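Local coordinates for protein fructose-bisphosphate aldolase (PDB 4TR9) that is a fructose-bisphosphate aldolase with the TIM-barrel fold, assembles from four chains and binds N'-[(E)-(2,4-dichlorophenyl)methylidene]-3,4-dihydroxybenzohydrazide in a pocket of the barrel, at residues T24-L29 against A271-V276; E41-I46 against L55-E60; A63-L68 against N318-K323; K116-I121 against E126-Q131; I184-Q187 against V191-V194. All coordinates share one frame; numbering follows the deposited sequence.

Contact 1 (T24-L29 against A271-V276); sequences TTAQKL and ALPGVV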
# COMPACT_ATOMS: atom_id res chain seq x y z
N THR A 24 31.27 -2.08 -3.10
CA THR A 24 32.57 -1.48 -3.38
C THR A 24 32.46 -0.40 -4.45
O THR A 24 32.97 0.71 -4.29
CB THR A 24 33.60 -2.54 -3.82
OG1 THR A 24 33.83 -3.47 -2.76
CG2 THR A 24 34.92 -1.88 -4.20
N THR A 25 31.79 -0.74 -5.55
CA THR A 25 31.62 0.17 -6.67
C THR A 25 30.81 1.40 -6.28
O THR A 25 31.13 2.52 -6.68
CB THR A 25 30.94 -0.52 -7.86
OG1 THR A 25 31.69 -1.68 -8.24
CG2 THR A 25 30.83 0.42 -9.05
N ALA A 26 29.77 1.19 -5.47
CA ALA A 26 28.90 2.28 -5.04
C ALA A 26 29.65 3.31 -4.19
O ALA A 26 29.49 4.51 -4.39
CB ALA A 26 27.72 1.72 -4.26
N GLN A 27 30.46 2.83 -3.26
CA GLN A 27 31.23 3.71 -2.39
C GLN A 27 32.36 4.38 -3.16
O GLN A 27 32.73 5.52 -2.88
CB GLN A 27 31.80 2.93 -1.20
CG GLN A 27 32.62 3.76 -0.23
CD GLN A 27 31.79 4.83 0.48
OE1 GLN A 27 30.59 4.67 0.66
NE2 GLN A 27 32.45 5.91 0.87
N LYS A 28 32.90 3.67 -4.15
CA LYS A 28 34.01 4.18 -4.94
C LYS A 28 33.56 5.29 -5.89
O LYS A 28 34.33 6.20 -6.20
CB LYS A 28 34.65 3.03 -5.73
CG LYS A 28 35.93 3.39 -6.47
CD LYS A 28 36.72 2.14 -6.82
CE LYS A 28 35.84 1.08 -7.46
NZ LYS A 28 36.56 -0.20 -7.69
N LEU A 29 32.32 5.21 -6.34
CA LEU A 29 31.75 6.24 -7.21
C LEU A 29 31.53 7.55 -6.46
O LEU A 29 31.53 8.63 -7.05
CB LEU A 29 30.43 5.76 -7.83
CG LEU A 29 30.54 4.75 -8.97
CD1 LEU A 29 29.15 4.28 -9.39
CD2 LEU A 29 31.29 5.35 -10.14
N ALA A 271 22.35 3.52 4.93
CA ALA A 271 22.92 2.39 4.21
C ALA A 271 23.31 2.79 2.79
O ALA A 271 24.24 2.23 2.21
CB ALA A 271 21.94 1.23 4.18
N LEU A 272 22.59 3.76 2.24
CA LEU A 272 22.93 4.31 0.94
C LEU A 272 24.26 5.05 1.06
O LEU A 272 24.37 6.02 1.81
CB LEU A 272 21.83 5.24 0.44
CG LEU A 272 21.82 5.54 -1.06
CD1 LEU A 272 21.39 4.31 -1.84
CD2 LEU A 272 20.90 6.71 -1.36
N PRO A 273 25.28 4.60 0.31
CA PRO A 273 26.64 5.13 0.43
C PRO A 273 26.75 6.60 0.02
O PRO A 273 27.62 7.30 0.52
CB PRO A 273 27.45 4.24 -0.52
CG PRO A 273 26.45 3.74 -1.50
CD PRO A 273 25.18 3.56 -0.73
N GLY A 274 25.87 7.05 -0.87
CA GLY A 274 25.91 8.43 -1.32
C GLY A 274 24.73 8.87 -2.16
O GLY A 274 23.88 8.07 -2.55
N VAL A 275 24.69 10.17 -2.44
CA VAL A 275 23.64 10.76 -3.26
C VAL A 275 24.26 11.67 -4.32
O VAL A 275 25.00 12.60 -4.00
CB VAL A 275 22.64 11.56 -2.41
CG1 VAL A 275 21.77 12.45 -3.29
CG2 VAL A 275 21.79 10.63 -1.57
N VAL A 276 23.97 11.39 -5.59
CA VAL A 276 24.54 12.16 -6.69
C VAL A 276 23.50 13.10 -7.31
O VAL A 276 22.64 12.67 -8.07
CB VAL A 276 25.11 11.22 -7.78
CG1 VAL A 276 26.51 10.77 -7.39
CG2 VAL A 276 24.20 10.02 -8.00

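Contact 2 (E41-I46 against L55-E60); sequences ESTQTI and LENTIE. With 38D (N'-[(E)-(2,4-dichlorophenyl)methylidene]-3,4-dihydroxybenzohydrazide), chain K.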
# COMPACT_ATOMS: atom_id res chain seq x y z
N GLU A 41 24.00 11.40 -23.24
CA GLU A 41 22.97 12.04 -24.04
C GLU A 41 22.62 11.19 -25.25
O GLU A 41 23.50 10.63 -25.91
CB GLU A 41 23.43 13.43 -24.51
CG GLU A 41 23.71 14.42 -23.38
CD GLU A 41 25.10 14.24 -22.78
OE1 GLU A 41 25.91 13.50 -23.37
OE2 GLU A 41 25.37 14.84 -21.73
N SER A 42 21.32 11.08 -25.54
CA SER A 42 20.87 10.32 -26.70
C SER A 42 21.19 11.08 -27.99
O SER A 42 21.72 12.19 -27.95
CB SER A 42 19.37 10.04 -26.61
OG SER A 42 18.62 11.25 -26.62
N THR A 43 20.86 10.47 -29.13
CA THR A 43 21.16 11.06 -30.43
C THR A 43 20.43 12.39 -30.62
O THR A 43 21.03 13.38 -31.05
CB THR A 43 20.78 10.11 -31.58
OG1 THR A 43 21.43 8.85 -31.38
CG2 THR A 43 21.21 10.70 -32.91
N GLN A 44 19.15 12.41 -30.30
CA GLN A 44 18.35 13.63 -30.43
C GLN A 44 18.68 14.63 -29.33
O GLN A 44 18.44 15.83 -29.48
CB GLN A 44 16.86 13.30 -30.42
CG GLN A 44 16.37 12.67 -29.12
CD GLN A 44 14.88 12.39 -29.12
OE1 GLN A 44 14.22 12.52 -30.15
NE2 GLN A 44 14.35 12.02 -27.97
N THR A 45 19.23 14.14 -28.23
CA THR A 45 19.60 15.00 -27.11
C THR A 45 20.92 15.70 -27.37
O THR A 45 21.04 16.91 -27.17
CB THR A 45 19.71 14.20 -25.79
OG1 THR A 45 18.47 13.53 -25.53
CG2 THR A 45 20.04 15.12 -24.63
N ILE A 46 21.91 14.95 -27.84
CA ILE A 46 23.22 15.50 -28.14
C ILE A 46 23.16 16.37 -29.39
O ILE A 46 24.04 17.19 -29.64
CB ILE A 46 24.28 14.38 -28.33
CG1 ILE A 46 25.70 14.94 -28.20
CG2 ILE A 46 24.09 13.67 -29.66
CD1 ILE A 46 25.99 15.55 -26.84
N LEU A 55 27.13 22.87 -35.19
CA LEU A 55 27.91 21.69 -35.52
C LEU A 55 26.99 20.57 -35.99
O LEU A 55 25.94 20.33 -35.40
CB LEU A 55 28.72 21.23 -34.30
CG LEU A 55 29.56 19.96 -34.45
CD1 LEU A 55 30.62 20.14 -35.52
CD2 LEU A 55 30.19 19.59 -33.11
N GLU A 56 27.38 19.89 -37.06
CA GLU A 56 26.58 18.81 -37.61
C GLU A 56 26.62 17.58 -36.70
O GLU A 56 27.68 17.22 -36.18
CB GLU A 56 27.05 18.44 -39.03
CG GLU A 56 28.50 17.99 -39.14
CD GLU A 56 29.50 19.14 -39.19
OE1 GLU A 56 29.13 20.27 -38.81
OE2 GLU A 56 30.65 18.91 -39.61
N ASN A 57 25.47 16.95 -36.50
CA ASN A 57 25.37 15.80 -35.62
C ASN A 57 25.70 14.49 -36.33
O ASN A 57 24.81 13.72 -36.69
CB ASN A 57 23.97 15.72 -35.00
CG ASN A 57 23.86 14.63 -33.95
OD1 ASN A 57 24.85 14.21 -33.36
ND2 ASN A 57 22.64 14.16 -33.71
N THR A 58 26.99 14.26 -36.55
CA THR A 58 27.45 13.03 -37.18
C THR A 58 27.99 12.06 -36.14
O THR A 58 28.17 12.43 -34.98
CB THR A 58 28.53 13.30 -38.24
OG1 THR A 58 29.69 13.86 -37.60
CG2 THR A 58 28.01 14.28 -39.29
N ILE A 59 28.26 10.83 -36.55
CA ILE A 59 28.81 9.83 -35.64
C ILE A 59 30.28 10.15 -35.35
O ILE A 59 30.80 9.81 -34.29
CB ILE A 59 28.68 8.40 -36.22
CG1 ILE A 59 29.14 7.36 -35.20
CG2 ILE A 59 29.45 8.27 -37.53
CD1 ILE A 59 29.06 5.93 -35.70
N GLU A 60 30.93 10.84 -36.28
CA GLU A 60 32.32 11.25 -36.09
C GLU A 60 32.43 12.34 -35.04
O GLU A 60 33.36 12.33 -34.23
CB GLU A 60 32.93 11.73 -37.41
CG GLU A 60 33.30 10.63 -38.39
CD GLU A 60 32.09 10.02 -39.08
OE1 GLU A 60 31.02 10.66 -39.10
OE2 GLU A 60 32.21 8.89 -39.61
N12 38D K . 16.30 14.04 -22.50
C13 38D K . 15.98 15.41 -22.24
C15 38D K . 14.58 15.34 -24.30
C17 38D K . 12.64 16.72 -24.59
C20 38D K . 13.92 16.88 -22.56
C01 38D K . 18.92 13.07 -19.21
C02 38D K . 19.77 12.83 -18.13
O03 38D K . 19.50 13.36 -16.85
C04 38D K . 20.91 12.06 -18.32
C05 38D K . 21.19 11.52 -19.56
C06 38D K . 20.34 11.76 -20.63
O07 38D K . 21.79 11.80 -17.24
C08 38D K . 19.21 12.52 -20.45
C09 38D K . 18.30 12.77 -21.66
O10 38D K . 18.54 12.21 -22.72
N11 38D K . 17.20 13.68 -21.50
C14 38D K . 14.78 15.89 -23.05
C16 38D K . 13.50 15.75 -25.07
CL1 38D K . 11.30 17.22 -25.57
C19 38D K . 12.84 17.29 -23.34
CL2 38D K . 14.15 17.60 -20.99

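Contact 3 (A63-L68 against N318-K323); sequences ASYRDL and NTWQGK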
# COMPACT_ATOMS: atom_id res chain seq x y z
N ALA A 63 31.67 10.92 -31.51
CA ALA A 63 32.86 10.20 -31.07
C ALA A 63 33.96 11.18 -30.68
O ALA A 63 34.61 11.01 -29.64
CB ALA A 63 33.35 9.26 -32.16
N SER A 64 34.16 12.20 -31.50
CA SER A 64 35.20 13.20 -31.26
C SER A 64 34.95 13.97 -29.96
O SER A 64 35.88 14.24 -29.21
CB SER A 64 35.28 14.18 -32.43
OG SER A 64 35.57 13.51 -33.64
N TYR A 65 33.69 14.30 -29.71
CA TYR A 65 33.34 15.08 -28.52
C TYR A 65 33.54 14.28 -27.24
O TYR A 65 34.12 14.77 -26.28
CB TYR A 65 31.90 15.58 -28.60
CG TYR A 65 31.44 16.23 -27.32
CD1 TYR A 65 32.10 17.34 -26.82
CD2 TYR A 65 30.35 15.74 -26.62
CE1 TYR A 65 31.69 17.95 -25.65
CE2 TYR A 65 29.93 16.34 -25.45
CZ TYR A 65 30.61 17.44 -24.97
OH TYR A 65 30.20 18.04 -23.80
N ARG A 66 33.04 13.04 -27.23
CA ARG A 66 33.18 12.17 -26.07
C ARG A 66 34.63 11.77 -25.86
O ARG A 66 35.04 11.45 -24.75
CB ARG A 66 32.30 10.93 -26.22
CG ARG A 66 31.03 10.97 -25.37
CD ARG A 66 30.13 12.14 -25.75
NE ARG A 66 29.30 11.84 -26.91
CZ ARG A 66 28.04 11.42 -26.83
NH1 ARG A 66 27.36 11.18 -27.94
NH2 ARG A 66 27.47 11.24 -25.65
N ASP A 67 35.41 11.80 -26.94
CA ASP A 67 36.84 11.53 -26.86
C ASP A 67 37.54 12.68 -26.15
O ASP A 67 38.50 12.48 -25.41
CB ASP A 67 37.44 11.32 -28.25
CG ASP A 67 38.95 11.33 -28.24
OD1 ASP A 67 39.55 10.27 -27.95
OD2 ASP A 67 39.55 12.39 -28.53
N LEU A 68 37.04 13.89 -26.39
CA LEU A 68 37.58 15.09 -25.76
C LEU A 68 37.36 15.05 -24.26
O LEU A 68 38.22 15.45 -23.48
CB LEU A 68 36.93 16.34 -26.37
CG LEU A 68 37.36 17.72 -25.87
CD1 LEU A 68 37.30 18.72 -27.01
CD2 LEU A 68 36.48 18.20 -24.72
N ASN A 318 31.03 25.18 -25.83
CA ASN A 318 31.19 26.54 -26.33
C ASN A 318 32.64 26.85 -26.68
O ASN A 318 32.91 27.61 -27.61
CB ASN A 318 30.68 27.55 -25.30
CG ASN A 318 29.18 27.45 -25.08
OD1 ASN A 318 28.42 27.17 -26.01
ND2 ASN A 318 28.75 27.68 -23.84
N THR A 319 33.56 26.27 -25.93
CA THR A 319 34.99 26.49 -26.17
C THR A 319 35.48 25.64 -27.34
O THR A 319 36.25 26.11 -28.18
CB THR A 319 35.82 26.16 -24.92
OG1 THR A 319 35.34 26.93 -23.81
CG2 THR A 319 37.29 26.48 -25.15
N TRP A 320 35.02 24.39 -27.39
CA TRP A 320 35.43 23.45 -28.42
C TRP A 320 34.91 23.84 -29.80
O TRP A 320 35.69 24.01 -30.74
CB TRP A 320 34.96 22.04 -28.05
CG TRP A 320 35.29 21.00 -29.07
CD1 TRP A 320 36.51 20.76 -29.63
CD2 TRP A 320 34.40 20.04 -29.63
NE1 TRP A 320 36.43 19.71 -30.52
CE2 TRP A 320 35.14 19.25 -30.54
CE3 TRP A 320 33.03 19.77 -29.46
CZ2 TRP A 320 34.57 18.21 -31.27
CZ3 TRP A 320 32.47 18.74 -30.19
CH2 TRP A 320 33.23 17.97 -31.08
N GLN A 321 33.59 23.99 -29.90
CA GLN A 321 32.92 24.36 -31.15
C GLN A 321 33.26 23.42 -32.31
O GLN A 321 33.32 23.85 -33.47
CB GLN A 321 33.28 25.80 -31.54
CG GLN A 321 32.52 26.86 -30.75
CD GLN A 321 32.83 28.27 -31.23
OE1 GLN A 321 33.86 28.51 -31.86
NE2 GLN A 321 31.94 29.20 -30.92
N GLY A 322 33.47 22.15 -32.00
CA GLY A 322 33.71 21.14 -33.01
C GLY A 322 35.01 21.30 -33.78
O GLY A 322 35.15 20.77 -34.88
N LYS A 323 35.96 22.03 -33.20
CA LYS A 323 37.24 22.26 -33.86
C LYS A 323 38.40 21.66 -33.06
O LYS A 323 38.46 21.80 -31.84
CB LYS A 323 37.47 23.75 -34.09
CG LYS A 323 36.42 24.40 -34.98
CD LYS A 323 36.88 25.76 -35.49
CE LYS A 323 37.07 26.75 -34.36
NZ LYS A 323 37.48 28.09 -34.87

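Contact 4 (K116-I121 against E126-Q131); sequences KGLVNI and EEKSTQ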
# COMPACT_ATOMS: atom_id res chain seq x y z
N LYS A 116 14.78 3.50 -21.82
CA LYS A 116 14.38 3.65 -23.21
C LYS A 116 13.51 4.89 -23.44
O LYS A 116 12.74 4.95 -24.40
CB LYS A 116 13.62 2.42 -23.70
CG LYS A 116 14.43 1.13 -23.71
CD LYS A 116 13.58 -0.04 -24.19
CE LYS A 116 14.35 -1.35 -24.14
NZ LYS A 116 13.50 -2.50 -24.55
N GLY A 117 13.64 5.88 -22.56
CA GLY A 117 12.89 7.12 -22.71
C GLY A 117 11.58 7.13 -21.94
O GLY A 117 11.29 6.22 -21.17
N LEU A 118 10.79 8.18 -22.15
CA LEU A 118 9.56 8.37 -21.40
C LEU A 118 8.30 8.14 -22.24
O LEU A 118 8.30 8.36 -23.45
CB LEU A 118 9.52 9.78 -20.81
CG LEU A 118 10.68 10.18 -19.89
CD1 LEU A 118 10.53 11.62 -19.44
CD2 LEU A 118 10.75 9.24 -18.69
N VAL A 119 7.24 7.69 -21.58
CA VAL A 119 5.95 7.48 -22.21
C VAL A 119 4.83 7.95 -21.28
O VAL A 119 4.86 7.68 -20.08
CB VAL A 119 5.73 5.99 -22.58
CG1 VAL A 119 4.28 5.74 -22.98
CG2 VAL A 119 6.67 5.58 -23.71
N ASN A 120 3.86 8.67 -21.84
CA ASN A 120 2.72 9.16 -21.07
C ASN A 120 1.95 8.04 -20.37
O ASN A 120 1.75 6.97 -20.93
CB ASN A 120 1.76 9.94 -21.97
CG ASN A 120 2.28 11.31 -22.32
OD1 ASN A 120 2.92 11.98 -21.51
ND2 ASN A 120 2.01 11.75 -23.55
N ILE A 121 1.54 8.30 -19.13
CA ILE A 121 0.68 7.37 -18.41
C ILE A 121 -0.78 7.64 -18.75
O ILE A 121 -1.24 8.78 -18.62
CB ILE A 121 0.87 7.48 -16.88
CG1 ILE A 121 2.32 7.20 -16.50
CG2 ILE A 121 -0.06 6.52 -16.16
CD1 ILE A 121 2.59 7.31 -15.01
N GLU A 126 -0.60 13.84 -19.03
CA GLU A 126 0.73 13.76 -19.65
C GLU A 126 1.85 13.54 -18.64
O GLU A 126 2.97 14.00 -18.83
CB GLU A 126 1.01 15.03 -20.45
CG GLU A 126 0.07 15.25 -21.63
CD GLU A 126 0.42 16.49 -22.43
OE1 GLU A 126 1.34 17.23 -22.02
OE2 GLU A 126 -0.23 16.72 -23.47
N GLU A 127 1.55 12.82 -17.55
CA GLU A 127 2.58 12.44 -16.60
C GLU A 127 3.35 11.24 -17.14
O GLU A 127 2.75 10.27 -17.62
CB GLU A 127 1.98 12.14 -15.23
CG GLU A 127 1.38 13.37 -14.55
CD GLU A 127 1.00 13.12 -13.11
OE1 GLU A 127 0.07 12.32 -12.86
OE2 GLU A 127 1.64 13.72 -12.21
N LYS A 128 4.67 11.30 -17.06
CA LYS A 128 5.52 10.36 -17.78
C LYS A 128 5.83 9.07 -17.04
O LYS A 128 5.80 9.01 -15.81
CB LYS A 128 6.84 11.05 -18.15
CG LYS A 128 6.67 12.36 -18.89
CD LYS A 128 5.90 12.16 -20.18
CE LYS A 128 5.73 13.48 -20.93
NZ LYS A 128 4.96 13.29 -22.19
N SER A 129 6.12 8.02 -17.81
CA SER A 129 6.60 6.75 -17.28
C SER A 129 7.78 6.29 -18.12
O SER A 129 7.83 6.53 -19.33
CB SER A 129 5.49 5.70 -17.29
OG SER A 129 5.98 4.43 -16.92
N THR A 130 8.75 5.63 -17.49
CA THR A 130 9.97 5.23 -18.18
C THR A 130 9.95 3.77 -18.61
O THR A 130 9.59 2.89 -17.83
CB THR A 130 11.21 5.48 -17.30
OG1 THR A 130 10.98 6.60 -16.45
CG2 THR A 130 12.43 5.75 -18.17
N GLN A 131 10.34 3.52 -19.86
CA GLN A 131 10.38 2.16 -20.40
C GLN A 131 11.81 1.64 -20.48
O GLN A 131 12.76 2.42 -20.57
CB GLN A 131 9.73 2.11 -21.78
CG GLN A 131 8.24 2.40 -21.76
CD GLN A 131 7.60 2.24 -23.13
OE1 GLN A 131 8.24 2.47 -24.15
NE2 GLN A 131 6.33 1.85 -23.15

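Contact 5 (I184-Q187 against V191-V194); sequences ICQQ and VPIV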
# COMPACT_ATOMS: atom_id res chain seq x y z
N ILE A 184 17.09 -5.65 -11.03
CA ILE A 184 17.61 -6.36 -12.19
C ILE A 184 19.10 -6.07 -12.38
O ILE A 184 19.88 -6.97 -12.69
CB ILE A 184 16.84 -5.97 -13.47
CG1 ILE A 184 15.36 -6.33 -13.32
CG2 ILE A 184 17.43 -6.67 -14.69
CD1 ILE A 184 14.50 -5.88 -14.49
N CYS A 185 19.49 -4.81 -12.19
CA CYS A 185 20.89 -4.41 -12.32
C CYS A 185 21.77 -5.09 -11.28
O CYS A 185 22.84 -5.60 -11.61
CB CYS A 185 21.02 -2.89 -12.21
SG CYS A 185 20.34 -1.99 -13.61
N GLN A 186 21.32 -5.08 -10.03
CA GLN A 186 22.08 -5.70 -8.95
C GLN A 186 22.22 -7.20 -9.17
O GLN A 186 23.22 -7.80 -8.80
CB GLN A 186 21.41 -5.42 -7.60
CG GLN A 186 21.42 -3.96 -7.20
CD GLN A 186 20.96 -3.72 -5.78
OE1 GLN A 186 20.25 -4.54 -5.21
NE2 GLN A 186 21.36 -2.59 -5.21
N GLN A 187 21.20 -7.80 -9.78
CA GLN A 187 21.23 -9.22 -10.11
C GLN A 187 22.33 -9.51 -11.12
O GLN A 187 22.94 -10.58 -11.10
CB GLN A 187 19.87 -9.67 -10.66
CG GLN A 187 19.75 -11.17 -10.86
CD GLN A 187 18.49 -11.56 -11.60
OE1 GLN A 187 18.04 -10.84 -12.50
NE2 GLN A 187 17.91 -12.70 -11.24
N VAL A 191 25.67 -1.53 -10.46
CA VAL A 191 25.17 -0.59 -9.46
C VAL A 191 24.12 0.33 -10.07
O VAL A 191 24.42 1.10 -10.98
CB VAL A 191 26.30 0.26 -8.85
CG1 VAL A 191 25.73 1.37 -7.98
CG2 VAL A 191 27.24 -0.62 -8.04
N PRO A 192 22.88 0.26 -9.56
CA PRO A 192 21.80 1.07 -10.11
C PRO A 192 21.78 2.50 -9.56
O PRO A 192 21.80 2.69 -8.34
CB PRO A 192 20.54 0.31 -9.69
CG PRO A 192 20.93 -0.35 -8.41
CD PRO A 192 22.40 -0.67 -8.52
N ILE A 193 21.76 3.48 -10.45
CA ILE A 193 21.56 4.86 -10.04
C ILE A 193 20.09 5.22 -10.17
O ILE A 193 19.57 5.40 -11.27
CB ILE A 193 22.41 5.84 -10.88
CG1 ILE A 193 23.90 5.58 -10.65
CG2 ILE A 193 22.08 7.27 -10.52
CD1 ILE A 193 24.81 6.59 -11.30
N VAL A 194 19.41 5.30 -9.03
CA VAL A 194 17.99 5.60 -9.00
C VAL A 194 17.75 7.10 -9.16
O VAL A 194 18.14 7.89 -8.30
CB VAL A 194 17.34 5.12 -7.69
CG1 VAL A 194 15.86 5.45 -7.67
CG2 VAL A 194 17.57 3.62 -7.51

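Contact 1 (T24-L29 against A271-V276)
Gln27 and Pro273 mark the place where the two backbones come nearest, with Gln27 CA 5.6 Å from Pro273 CA. Residues 24-29 are helical, with Lys28 N bonded to Thr24 O at 3.0 Å, whereas 271-276 run through a loop and become strand at Gly274, whose backbone is almost fully extended. The contact rests on the ring of Pro273, and only two helix residues reach it. Ala26 points its methyl toward the ring, and Ala26 CB stands 3.6 Å from Pro273 CG; a side chain this small lets the helix lie close to the loop. Gln27 adds its amide. Its CG is anti to the backbone N, and the bend at chi2 (65°) brings the amide oxygen to the ring, Gln27 OE1 lying 3.4 Å from Pro273 CB. The two side chains run antiparallel, side by side, and the oxygen meets carbon there, in a van der Waals contact. This is the N-terminal mouth of the TIM barrel: helix 16-29 lies across the beginnings of the strands, with Leu29 packed on Ile109 and Leu235 and its carbonyl O bonded to Ser80 OG. Proline suits the approach to strand 274-277, because its ring restricts phi, here -64°, and supplies a compact apolar surface, while having no N-H that would need an acceptor. The backbone of Pro273 is bonded to that of Ala303 at the start of the neighbouring strand 303-308, and its ring also touches Leu235.

Contact 2 (E41-I46 against L55-E60)
Behind the turn that brings Thr45 to the 38D pocket, Thr43 and Ile46 of helix 43-52 meet Asn57, which lies on the chain leading into helix 59-70. The amide of Asn57 does the touching. With CG anti to the backbone N (chi1 -173°) it points toward the first turn of helix 43-52, where Asn57 ND2 gives a weak hydrogen bond to Thr43 O, 3.2 Å long and bent to 130° at the hydrogen. The same nitrogen lies 3.8 Å from Thr43 CG2, the two side chains crossing at about a right angle. On the oxygen side, Asn57 OD1 rests 3.8 Å from Ile46 CG2. Asn57 is the centre of an inverse gamma turn, and Thr58 after it takes the N-cap position, its OG1 bonded to Asn61 N. Toward the pocket, Thr45 OG1 and Ser42 OG are hydrogen-bonded at 2.5 Å, and Thr45 OG1 also approaches O10 of 38D at 3.1 Å. The hydroxyls of Ser42 and Thr45 suit this place because each can both donate and accept a hydrogen bond. An asparagine suits its own place for a similar reason: Asn57 OD1 is bonded to Arg62 NH2 while ND2 faces a carbonyl, which favours this rotation of the amide, and the charge of Arg62 would probably polarise it and make its N-H a somewhat better donor.

Contact 3 (A63-L68 against N318-K323)
Trp320, in the last turn of helix 310-320, lays its indole against Leu68 and Tyr65 of helix 59-70. CG stands anti to the backbone N (chi1 178°), which carries the ring out across the gap. Trp320 CB comes 4.2 Å from Leu68 CD1. Farther out that methyl sits over one face of the five-membered ring, 3.6 Å from its centroid and 21° off the normal, a CH-pi contact in which Leu68 CD1 is 3.4 Å from Trp320 CD1. The opposite face is covered by Trp320's own chain: a type I' turn to Lys323 folds Gly322 CA back over the ring, and the positive phi of Gly322 favours glycine. Along the six-membered ring, Trp320 CE3 lies 3.7 Å from Tyr65 CD1, and Trp320 CZ3 3.6 Å from Tyr65 CB. At the tip, Trp320 CH2 is 3.7 Å from Tyr65 CB; on the way back toward NE1, Trp320 CZ2 is 4.3 Å from Ser64 CB. The two aromatic planes are near parallel (26°) but slid apart, so they scarcely overlap. Tyr65 OH is bonded to Gln313. A broad flat side chain suits the packing of helices 59-70 and 310-320 on the outside of a TIM barrel, whose strands 35-39 and 303-308 are neighbours in the sheet.

Contact 4 (K116-I121 against E126-Q131)
Val119 and Ser129 form the central hydrogen-bonded pair of a two-stranded antiparallel beta hairpin: Val119 N to Ser129 O and Ser129 N to Val119 O are both 2.6 Å. The strands 118-120 and 128-130 are twisted, their directions 138° apart. Ile121 N to Glu127 O (2.8 Å) extends the pairing toward the turn. Gln131 N to Gly117 O (3.1 Å) and then Lys116 N to Gln131 O (2.6 Å) extend it toward the open end, where the positive phi of Gly117 suits glycine. In the conformer of Gln131 modelled here, Val119 CG2 tentatively meets its amide. Leu118 and Thr130 share the other face, Leu118 CD2 lying 3.5 Å from Thr130 OG1. Asn120 and Lys128 run alongside one another, but the approach of Lys128 NZ to Asn120 OD1 is doubtfully short. Outside this shell the barrel positions the hairpin through Thr130 OG1, bonded to the carbonyl of the pocket residue Arg154, while Lys116 NZ forms a salt bridge with Asp134 of a neighbouring subunit. Ser129, whose OG stands anti to the backbone N (chi1 174°), bonds to Glu173 OE2 of helix 168-187, and Ser129 CB rests 3.6 Å from Ile121 CG1.

Contact 5 (I184-Q187 against V191-V194)
In the beta-alpha-beta unit made of strand 150-157, helix 168-187 and strand 191-198, Cys185 and Gln186 at the end of the helix pack on Pro192 at the start of the second strand. This unit is the repeating element of the TIM barrel, and the turn between helix and strand is short, three residues long. Cys185 CA and Pro192 CA are 6.0 Å apart, the same distance as from Gln186 CA to Val191 CA. The joint is made mainly by carbon, and the ring of Pro192 receives both helix residues. Cys185 directs its CB at it, Cys185 CB lying 4.1 Å from Pro192 CB; a small side chain suits the close approach of helix and strand, where Cys185 also touches Ala151 of the preceding strand. Gln186 comes across the ring at about a right angle. Its chain is extended beyond CG, and CG lies against the ring with NE2 beyond it, Gln186 CG being 3.7 Å from Pro192 CD. Proline fits here as a strand residue that presents a smooth carbon surface to the helix and has no N-H, while its backbone pairs with Leu235 of the next strand. The following residue, Ile193, pairs with Ala151, so the strand is held from both neighbours. Val191 turns its side chain away from 184-187, onto Leu22 and Thr25 of helix 16-29. A glutamine can cover an apolar ring with its stem and still satisfy a buried amide: Gln186 NE2 bonds to Leu230 O while lying 3.9 Å from Pro192 CG.

From the N terminus, helix 16-29 opens contact 1, whose loop closes at 271-276, on the approach to strand 274-277, so that contacts 2, 4 and 5 all fall within it. Contact 2 is a short local closure joining helix 43-52 to the entry of helix 59-70. Contact 3 then starts on that same helix and ends at 318-323, crossing contact 1 because their segments alternate; contacts 4 and 5, a hairpin and a beta-alpha-beta joint, follow in series inside both long loops. Contacts 2 and 3 touch through Leu55 and Trp320 beside the outer helices. Contacts 1 and 5 meet in the barrel, where Val276 packs on Ile193.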